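Local coordinates for protein beta-L-arabinobiosidase (Bacteroides thetaiotaomicron, PDB 5MQR) that probably hydrolyses glycosidic bonds, including those of arabinofuranose units, as part of the breakdown of plant pectin by this gut bacterium, at residues A[145-150]-A[167-172]; A[150-155]-A[246-251]; A[181-186]-A[206-211]. One frame throughout, in Å; residues are numbered along the deposited sequence.

Following the chain from the N terminus, contact 1 (145-150 with 167-172) comes first and closes a short loop by joining strands 148-157 and 163-170 into a hairpin. Contact 3 opens after it has closed: 181-186 meets 206-211 beside strands 186-192 and 202-206 of the same antiparallel sheet. Contact 2 spans far more chain, bringing 150-155 to the loop 246-251. It crosses contact 1, with which it shares His150, and contact 3 lies nested inside the loop it closes. Backbone bonds of Tyr169 with Ile185 and Gly186 join contacts 1 and 3, while Asp250 ties contact 2 to Asn207 and His208 of contact 3.

Contact 1 (A[145-150]-A[167-172]); sequences LIAIMH and GNYGVA. With EDO (1,2-ethanediol), chain H.
Met149 lies beside Tyr169 on two adjacent strands of an antiparallel hairpin, and the two side chains run in the same direction. Met149, a selenomethionine in the crystal, starts with CB near the backbone oxygen of Asn168. Its CG then reaches the near rim of the phenol ring, 3.6 Å from Tyr169 CE1. The selenium follows at 3.4 Å, SE to Tyr169 CE1, an oblique Met-aromatic contact. A bend at the last torsion (chi3 77°) folds the methyl back over the ring, where CE stands 3.7 Å from the Tyr169 centroid and 19° off the normal, a CH-pi contact. The chain thus follows the ring from its rim onto one face, while Ala147 CB approaches the same ring obliquely.

The backbones behind this pair hold the hairpin together. Ile148 and Gly170 exchange two bonds, Ile148 N to Gly170 O at 2.9 Å and Gly170 N to Ile148 O at 2.7 Å; farther along, His150 N reaches Asn168 O at 3.1 Å. Ile148, on the sheet face away from Met149 and Tyr169, sets CG1 against Ala172 CB at 3.6 Å. Where the strands part, a water accepts from Ala172 N and donates to Ile146 O, and Leu145 CD2 rests on Val171 CG1.

Within the propeller domain, Phe123, from strand 120-123 of the adjacent sheet, packs on both Met149 and Tyr169, whose hydroxyl bonds to Pro124 O. In the hairpin's own sheet the next strand, 186-192, lies beside 163-170; its Val188 touches Tyr169, and its Arg187 lies against Asn168.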
loop_
_atom_site.group_PDB
_atom_site.type_symbol
_atom_site.label_atom_id
_atom_site.label_comp_id
_atom_site.label_asym_id
_atom_site.label_seq_id
_atom_site.Cartn_x
_atom_site.Cartn_y
_atom_site.Cartn_z
ATOM N N LEU A 145 -29.002 6.004 49.711
ATOM C CA LEU A 145 -27.841 5.979 48.841
ATOM C C LEU A 145 -28.109 5.213 47.536
ATOM O O LEU A 145 -28.626 4.089 47.544
ATOM C CB LEU A 145 -26.657 5.338 49.579
ATOM C CG LEU A 145 -25.312 5.323 48.859
ATOM C CD1 LEU A 145 -24.801 6.750 48.682
ATOM C CD2 LEU A 145 -24.317 4.452 49.615
ATOM N N ILE A 146 -27.723 5.835 46.424
ATOM C CA ILE A 146 -27.818 5.244 45.110
ATOM C C ILE A 146 -26.469 4.574 44.781
ATOM O O ILE A 146 -25.404 5.109 45.096
ATOM C CB ILE A 146 -28.165 6.338 44.066
ATOM C CG1 ILE A 146 -29.556 6.960 44.349
ATOM C CG2 ILE A 146 -28.032 5.819 42.628
ATOM C CD1 ILE A 146 -30.729 5.991 44.341
ATOM N N ALA A 147 -26.524 3.412 44.136
ATOM C CA ALA A 147 -25.315 2.670 43.772
ATOM C C ALA A 147 -24.540 3.349 42.657
ATOM O O ALA A 147 -25.060 4.229 41.968
ATOM C CB ALA A 147 -25.679 1.253 43.347
ATOM N N ILE A 148 -23.301 2.906 42.483
ATOM C CA ILE A 148 -22.446 3.314 41.391
ATOM C C ILE A 148 -22.364 2.152 40.416
ATOM O O ILE A 148 -22.160 1.016 40.821
ATOM C CB ILE A 148 -21.021 3.683 41.874
ATOM C CG1 ILE A 148 -21.069 4.818 42.915
ATOM C CG2 ILE A 148 -20.110 4.061 40.702
ATOM C CD1 ILE A 148 -21.652 6.135 42.434
HETATM N N MSE A 149 -22.508 2.460 39.126
HETATM C CA MSE A 149 -22.395 1.473 38.059
HETATM C C MSE A 149 -20.979 1.469 37.577
HETATM O O MSE A 149 -20.305 2.500 37.570
HETATM C CB MSE A 149 -23.381 1.700 36.885
HETATM C CG MSE A 149 -24.816 1.581 37.395
HETATM SE SE MSE A 149 -26.089 1.037 36.001
HETATM C CE MSE A 149 -25.605 -0.886 35.951
ATOM N N HIS A 150 -20.525 0.277 37.196
ATOM C CA HIS A 150 -19.196 0.067 36.665
ATOM C C HIS A 150 -19.149 -1.297 35.986
ATOM O O HIS A 150 -19.434 -2.301 36.638
ATOM C CB HIS A 150 -18.147 0.099 37.774
ATOM C CG HIS A 150 -16.750 0.104 37.243
ATOM N ND1 HIS A 150 -16.021 -1.051 37.052
ATOM C CD2 HIS A 150 -15.979 1.118 36.785
ATOM C CE1 HIS A 150 -14.843 -0.741 36.541
ATOM N NE2 HIS A 150 -14.790 0.570 36.379
ATOM N N GLY A 167 -24.623 -4.951 32.965
ATOM C CA GLY A 167 -23.906 -3.995 33.760
ATOM C C GLY A 167 -23.876 -4.417 35.201
ATOM O O GLY A 167 -24.489 -5.422 35.575
ATOM N N ASN A 168 -23.164 -3.653 36.013
ATOM C CA ASN A 168 -22.922 -4.036 37.395
ATOM C C ASN A 168 -23.097 -2.853 38.345
ATOM O O ASN A 168 -22.754 -1.725 38.005
ATOM C CB ASN A 168 -21.516 -4.604 37.471
ATOM C CG ASN A 168 -21.080 -4.897 38.882
ATOM O OD1 ASN A 168 -21.307 -5.990 39.385
ATOM N ND2 ASN A 168 -20.431 -3.925 39.524
ATOM N N TYR A 169 -23.622 -3.128 39.537
ATOM C CA TYR A 169 -23.801 -2.128 40.592
ATOM C C TYR A 169 -22.838 -2.355 41.765
ATOM O O TYR A 169 -22.851 -3.419 42.374
ATOM C CB TYR A 169 -25.218 -2.202 41.111
ATOM C CG TYR A 169 -26.288 -1.837 40.110
ATOM C CD1 TYR A 169 -26.526 -0.513 39.785
ATOM C CD2 TYR A 169 -27.100 -2.814 39.528
ATOM C CE1 TYR A 169 -27.526 -0.157 38.893
ATOM C CE2 TYR A 169 -28.096 -2.471 38.625
ATOM C CZ TYR A 169 -28.306 -1.135 38.317
ATOM O OH TYR A 169 -29.293 -0.769 37.454
ATOM N N GLY A 170 -22.003 -1.348 42.049
ATOM C CA GLY A 170 -21.122 -1.298 43.228
ATOM C C GLY A 170 -21.581 -0.218 44.204
ATOM O O GLY A 170 -22.567 0.460 43.949
ATOM N N VAL A 171 -20.870 -0.062 45.323
ATOM C CA VAL A 171 -21.245 0.910 46.359
ATOM C C VAL A 171 -20.092 1.849 46.675
ATOM O O VAL A 171 -19.010 1.396 47.020
ATOM C CB VAL A 171 -21.682 0.233 47.676
ATOM C CG1 VAL A 171 -22.123 1.277 48.712
ATOM C CG2 VAL A 171 -22.811 -0.769 47.423
ATOM N N ALA A 172 -20.335 3.153 46.539
ATOM C CA ALA A 172 -19.427 4.187 47.034
ATOM C C ALA A 172 -20.125 4.903 48.174
ATOM O O ALA A 172 -21.178 5.524 47.982
ATOM C CB ALA A 172 -19.083 5.169 45.932
HETATM C C1 EDO H . -11.834 2.100 37.342
HETATM O O1 EDO H . -12.578 2.670 36.238
HETATM C C2 EDO H . -10.329 2.391 37.242
HETATM O O2 EDO H . -9.507 1.347 37.771
HETATM O O HOH W 1 -22.965 4.391 46.110
#

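Contact 2 (A[150-155]-A[246-251]); sequences HQRVGF and VEEADR. With EDO (1,2-ethanediol), chain H.
Arg152 and Glu247 form a side-on salt bridge, and next to it His150 and Glu248 make a His-carboxylate hydrogen bond; together they fasten strand 148-157 of the propeller domain to the loop 246-251. Arg152 uses two nitrogens, one for each carboxylate oxygen. NE reaches Glu247 OE2 at 2.7 Å, nearly straight at 167° but from above the carboxylate plane, whereas NH2 meets the syn lone pair of Glu247 OE1 at 2.8 Å. His150 ND1 gives a 2.7 Å bond to the anti lone pair of Glu248 OE2, which lies close to the imidazole plane. The two pairs also touch each other, for His150 CE1 sits over the centre of the guanidinium face.

In the next shell, Glu248 OE1 is held by a salt bridge to Arg187 and by a water that also accepts from Arg152 N. Ala264 N bonds to Glu247 OE2, and Gln77 OE1 receives Arg152 NH1. An alanine in place of Arg152 would probably leave the Glu247 carboxylate without its charged mate in a buried setting and remove the guanidinium face that His150 CE1 rests on. Beyond these groups lies a 1,2-ethanediol, probably from the crystallisation liquor: its O1 accepts from His150 NE2 at 3.1 Å and, weakly, from Arg152 NH1 at 3.4 Å.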
loop_
_atom_site.group_PDB
_atom_site.type_symbol
_atom_site.label_atom_id
_atom_site.label_comp_id
_atom_site.label_asym_id
_atom_site.label_seq_id
_atom_site.Cartn_x
_atom_site.Cartn_y
_atom_site.Cartn_z
ATOM N N HIS A 150 -20.525 0.277 37.196
ATOM C CA HIS A 150 -19.196 0.067 36.665
ATOM C C HIS A 150 -19.149 -1.297 35.986
ATOM O O HIS A 150 -19.434 -2.301 36.638
ATOM C CB HIS A 150 -18.147 0.099 37.774
ATOM C CG HIS A 150 -16.750 0.104 37.243
ATOM N ND1 HIS A 150 -16.021 -1.051 37.052
ATOM C CD2 HIS A 150 -15.979 1.118 36.785
ATOM C CE1 HIS A 150 -14.843 -0.741 36.541
ATOM N NE2 HIS A 150 -14.790 0.570 36.379
ATOM N N GLN A 151 -18.825 -1.301 34.698
ATOM C CA GLN A 151 -18.754 -2.497 33.840
ATOM C C GLN A 151 -17.505 -2.423 33.016
ATOM O O GLN A 151 -17.231 -1.354 32.469
ATOM C CB GLN A 151 -19.797 -2.451 32.703
ATOM C CG GLN A 151 -21.199 -2.574 33.072
ATOM C CD GLN A 151 -21.842 -1.281 33.464
ATOM O OE1 GLN A 151 -22.161 -1.109 34.611
ATOM N NE2 GLN A 151 -22.071 -0.390 32.511
ATOM N N ARG A 152 -16.839 -3.549 32.805
ATOM C CA ARG A 152 -15.774 -3.637 31.787
ATOM C C ARG A 152 -16.229 -4.394 30.550
ATOM O O ARG A 152 -15.446 -4.522 29.596
ATOM C CB ARG A 152 -14.541 -4.323 32.370
ATOM C CG ARG A 152 -13.972 -3.664 33.609
ATOM C CD ARG A 152 -13.382 -2.311 33.272
ATOM N NE ARG A 152 -12.329 -1.966 34.218
ATOM C CZ ARG A 152 -11.890 -0.728 34.475
ATOM N NH1 ARG A 152 -12.368 0.343 33.814
ATOM N NH2 ARG A 152 -10.924 -0.567 35.394
ATOM N N VAL A 153 -17.463 -4.927 30.602
ATOM C CA VAL A 153 -18.075 -5.693 29.523
ATOM C C VAL A 153 -19.558 -5.366 29.531
ATOM O O VAL A 153 -20.175 -5.329 30.593
ATOM C CB VAL A 153 -17.870 -7.242 29.654
ATOM C CG1 VAL A 153 -18.326 -7.797 31.000
ATOM C CG2 VAL A 153 -18.582 -7.989 28.520
ATOM N N GLY A 154 -20.101 -5.138 28.334
ATOM C CA GLY A 154 -21.441 -4.629 28.133
ATOM C C GLY A 154 -22.428 -5.457 27.330
ATOM O O GLY A 154 -23.627 -5.228 27.465
ATOM N N PHE A 155 -21.950 -6.425 26.545
ATOM C CA PHE A 155 -22.740 -7.049 25.507
ATOM C C PHE A 155 -22.345 -8.497 25.284
ATOM O O PHE A 155 -21.160 -8.811 25.302
ATOM C CB PHE A 155 -22.544 -6.330 24.169
ATOM C CG PHE A 155 -23.149 -4.958 24.092
ATOM C CD1 PHE A 155 -24.510 -4.785 24.160
ATOM C CD2 PHE A 155 -22.356 -3.855 23.868
ATOM C CE1 PHE A 155 -25.071 -3.519 24.045
ATOM C CE2 PHE A 155 -22.908 -2.593 23.760
ATOM C CZ PHE A 155 -24.272 -2.424 23.852
ATOM N N VAL A 246 -13.752 -9.800 36.750
ATOM C CA VAL A 246 -12.864 -9.943 37.915
ATOM C C VAL A 246 -12.750 -8.705 38.810
ATOM O O VAL A 246 -12.570 -8.842 40.021
ATOM C CB VAL A 246 -11.451 -10.383 37.491
ATOM C CG1 VAL A 246 -10.732 -9.270 36.685
ATOM C CG2 VAL A 246 -10.636 -10.853 38.706
ATOM N N GLU A 247 -12.872 -7.512 38.235
ATOM C CA GLU A 247 -12.749 -6.302 39.034
ATOM C C GLU A 247 -13.915 -6.046 39.970
ATOM O O GLU A 247 -13.691 -5.441 41.010
ATOM C CB GLU A 247 -12.522 -5.070 38.167
ATOM C CG GLU A 247 -11.217 -5.111 37.410
ATOM C CD GLU A 247 -11.058 -3.919 36.493
ATOM O OE1 GLU A 247 -11.017 -2.798 37.038
ATOM O OE2 GLU A 247 -10.948 -4.086 35.250
ATOM N N GLU A 248 -15.134 -6.464 39.594
ATOM C CA GLU A 248 -16.357 -6.190 40.383
ATOM C C GLU A 248 -16.850 -7.403 41.154
ATOM O O GLU A 248 -17.473 -7.256 42.190
ATOM C CB GLU A 248 -17.495 -5.702 39.488
ATOM C CG GLU A 248 -17.172 -4.478 38.647
ATOM C CD GLU A 248 -16.494 -4.751 37.304
ATOM O OE1 GLU A 248 -16.323 -5.918 36.889
ATOM O OE2 GLU A 248 -16.120 -3.755 36.643
ATOM N N ALA A 249 -16.591 -8.595 40.621
ATOM C CA ALA A 249 -16.949 -9.840 41.285
ATOM C C ALA A 249 -16.261 -9.953 42.650
ATOM O O ALA A 249 -15.285 -9.229 42.907
ATOM C CB ALA A 249 -16.562 -11.021 40.401
ATOM N N ASP A 250 -16.779 -10.841 43.509
ATOM C CA ASP A 250 -16.121 -11.208 44.775
ATOM C C ASP A 250 -14.630 -11.507 44.546
ATOM O O ASP A 250 -14.242 -12.066 43.514
ATOM C CB ASP A 250 -16.750 -12.471 45.419
ATOM C CG ASP A 250 -18.119 -12.219 46.032
ATOM O OD1 ASP A 250 -18.602 -11.072 45.928
ATOM O OD2 ASP A 250 -18.722 -13.164 46.621
ATOM N N ARG A 251 -13.811 -11.151 45.525
ATOM C CA ARG A 251 -12.394 -11.504 45.488
ATOM C C ARG A 251 -12.270 -13.015 45.601
ATOM O O ARG A 251 -12.952 -13.648 46.413
ATOM C CB ARG A 251 -11.619 -10.783 46.605
ATOM C CG ARG A 251 -11.577 -9.265 46.433
ATOM C CD ARG A 251 -10.738 -8.885 45.220
ATOM N NE ARG A 251 -10.910 -7.496 44.815
ATOM C CZ ARG A 251 -11.844 -7.023 43.982
ATOM N NH1 ARG A 251 -12.771 -7.811 43.412
ATOM N NH2 ARG A 251 -11.843 -5.722 43.720
HETATM C C1 EDO H . -11.834 2.100 37.342
HETATM O O1 EDO H . -12.578 2.670 36.238
HETATM C C2 EDO H . -10.329 2.391 37.242
HETATM O O2 EDO H . -9.507 1.347 37.771
HETATM O O HOH W 2 -17.056 -5.895 34.328
#

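Contact 3 (A[181-186]-A[206-211]); sequences DGNGIG and YNHGFN
Ile185 and Asn207 are joined where a classic beta bulge meets a type II turn, at the point where strand 186-192 of the propeller sheet begins and the outermost strand 202-206 ends. In the bulge, two residues, Ile185 and Gly186, stand opposite the single Tyr169 of strand 163-170; the turn runs from Asn207 to Phe210.

Among the backbone bonds, Asn207 N gives to Ile185 O at 3.0 Å, with the donor standing above the carbonyl plane, and Phe210 N closes the turn onto Asn207 O. Gly186 pairs with Tyr206 as an antiparallel non-hydrogen-bonded pair, their CA atoms 4.4 Å apart; a side chain at Gly186 would run into Tyr206 CA. Gly209, at the third turn position, has the positive phi (93°) that suits glycine. Water 3 links the two loops, donating to Gly184 O at 2.8 Å and to His208 O at 2.9 Å.

The polar side chains act mostly within their own loop or beyond the contact. Asp181 OD1 accepts from Asn183 N at 2.9 Å in an Asx turn, while its other oxygen pairs with Lys134. Asn207 sets its CB against Gly184 O, and its ND2 is bonded beyond the contact to Asp250 OD1 and Glu248 O, which fixes the amide. With CG placed between the backbone N and the carbonyl carbon (chi1 63°), the His208 ring folds back along the other loop and turns an edge to Gly182 O.

The apolar part is carried by Phe210, which lies against the bulge and also meets Pro129. Ile185 CA stands over one ring face, 4.0 Å from the Phe210 centroid in a CH-pi contact, and Ile185 CG1 touches Phe210 CZ at 3.9 Å.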
loop_
_atom_site.group_PDB
_atom_site.type_symbol
_atom_site.label_atom_id
_atom_site.label_comp_id
_atom_site.label_asym_id
_atom_site.label_seq_id
_atom_site.Cartn_x
_atom_site.Cartn_y
_atom_site.Cartn_z
ATOM N N ASP A 181 -14.653 -3.034 44.782
ATOM C CA ASP A 181 -13.853 -3.603 45.874
ATOM C C ASP A 181 -14.221 -5.086 46.141
ATOM O O ASP A 181 -13.655 -5.722 47.046
ATOM C CB ASP A 181 -14.027 -2.768 47.151
ATOM C CG ASP A 181 -15.478 -2.677 47.605
ATOM O OD1 ASP A 181 -16.379 -3.070 46.828
ATOM O OD2 ASP A 181 -15.720 -2.190 48.731
ATOM N N GLY A 182 -15.176 -5.608 45.366
ATOM C CA GLY A 182 -15.695 -6.950 45.568
ATOM C C GLY A 182 -16.695 -7.016 46.707
ATOM O O GLY A 182 -17.029 -8.116 47.162
ATOM N N ASN A 183 -17.175 -5.854 47.166
ATOM C CA ASN A 183 -18.239 -5.780 48.170
ATOM C C ASN A 183 -19.461 -5.077 47.569
ATOM O O ASN A 183 -20.303 -4.573 48.318
ATOM C CB ASN A 183 -17.783 -5.027 49.432
ATOM C CG ASN A 183 -16.442 -5.513 49.972
ATOM O OD1 ASN A 183 -15.497 -4.743 50.106
ATOM N ND2 ASN A 183 -16.358 -6.778 50.282
ATOM N N GLY A 184 -19.560 -5.062 46.227
ATOM C CA GLY A 184 -20.695 -4.456 45.535
ATOM C C GLY A 184 -21.982 -5.261 45.671
ATOM O O GLY A 184 -22.133 -6.082 46.577
ATOM N N ILE A 185 -22.931 -4.989 44.784
ATOM C CA ILE A 185 -24.259 -5.584 44.871
ATOM C C ILE A 185 -24.341 -6.761 43.918
ATOM O O ILE A 185 -24.596 -7.886 44.336
ATOM C CB ILE A 185 -25.337 -4.551 44.540
ATOM C CG1 ILE A 185 -25.341 -3.461 45.605
ATOM C CG2 ILE A 185 -26.714 -5.203 44.477
ATOM C CD1 ILE A 185 -26.032 -2.193 45.169
ATOM N N GLY A 186 -24.135 -6.495 42.636
ATOM C CA GLY A 186 -24.181 -7.560 41.647
ATOM C C GLY A 186 -24.306 -7.101 40.211
ATOM O O GLY A 186 -24.384 -5.905 39.923
ATOM N N TYR A 206 -24.633 -12.300 41.995
ATOM C CA TYR A 206 -24.725 -11.586 43.263
ATOM C C TYR A 206 -23.373 -11.573 43.940
ATOM O O TYR A 206 -22.708 -12.620 44.046
ATOM C CB TYR A 206 -25.708 -12.250 44.207
ATOM C CG TYR A 206 -27.128 -12.277 43.704
ATOM C CD1 TYR A 206 -27.912 -11.119 43.703
ATOM C CD2 TYR A 206 -27.690 -13.454 43.230
ATOM C CE1 TYR A 206 -29.227 -11.138 43.253
ATOM C CE2 TYR A 206 -29.008 -13.486 42.784
ATOM C CZ TYR A 206 -29.767 -12.332 42.790
ATOM O OH TYR A 206 -31.056 -12.383 42.336
ATOM N N ASN A 207 -22.972 -10.391 44.406
ATOM C CA ASN A 207 -21.839 -10.280 45.307
ATOM C C ASN A 207 -22.252 -10.851 46.658
ATOM O O ASN A 207 -23.441 -10.909 46.977
ATOM C CB ASN A 207 -21.371 -8.827 45.433
ATOM C CG ASN A 207 -20.591 -8.350 44.217
ATOM O OD1 ASN A 207 -21.109 -7.611 43.390
ATOM N ND2 ASN A 207 -19.347 -8.758 44.116
ATOM N N HIS A 208 -21.259 -11.275 47.433
ATOM C CA HIS A 208 -21.487 -11.958 48.718
ATOM C C HIS A 208 -22.396 -11.127 49.602
ATOM O O HIS A 208 -22.248 -9.911 49.682
ATOM C CB HIS A 208 -20.162 -12.258 49.462
ATOM C CG HIS A 208 -19.397 -11.030 49.863
ATOM N ND1 HIS A 208 -19.604 -10.370 51.060
ATOM C CD2 HIS A 208 -18.436 -10.337 49.213
ATOM C CE1 HIS A 208 -18.801 -9.325 51.127
ATOM N NE2 HIS A 208 -18.081 -9.287 50.019
ATOM N N GLY A 209 -23.363 -11.778 50.222
ATOM C CA GLY A 209 -24.297 -11.096 51.098
ATOM C C GLY A 209 -25.558 -10.644 50.401
ATOM O O GLY A 209 -26.555 -10.398 51.069
ATOM N N PHE A 210 -25.526 -10.534 49.069
ATOM C CA PHE A 210 -26.734 -10.275 48.286
ATOM C C PHE A 210 -27.313 -11.548 47.661
ATOM O O PHE A 210 -26.597 -12.474 47.316
ATOM C CB PHE A 210 -26.473 -9.205 47.232
ATOM C CG PHE A 210 -26.180 -7.862 47.830
ATOM C CD1 PHE A 210 -24.879 -7.495 48.152
ATOM C CD2 PHE A 210 -27.209 -6.987 48.123
ATOM C CE1 PHE A 210 -24.615 -6.262 48.717
ATOM C CE2 PHE A 210 -26.949 -5.753 48.696
ATOM C CZ PHE A 210 -25.652 -5.388 48.993
ATOM N N ASN A 211 -28.634 -11.567 47.538
ATOM C CA ASN A 211 -29.359 -12.724 47.037
ATOM C C ASN A 211 -30.747 -12.277 46.575
ATOM O O ASN A 211 -31.059 -11.074 46.616
ATOM C CB ASN A 211 -29.431 -13.788 48.134
ATOM C CG ASN A 211 -29.940 -13.233 49.441
ATOM O OD1 ASN A 211 -31.076 -12.785 49.533
ATOM N ND2 ASN A 211 -29.092 -13.242 50.457
HETATM O O HOH W 3 -21.043 -7.471 48.791
#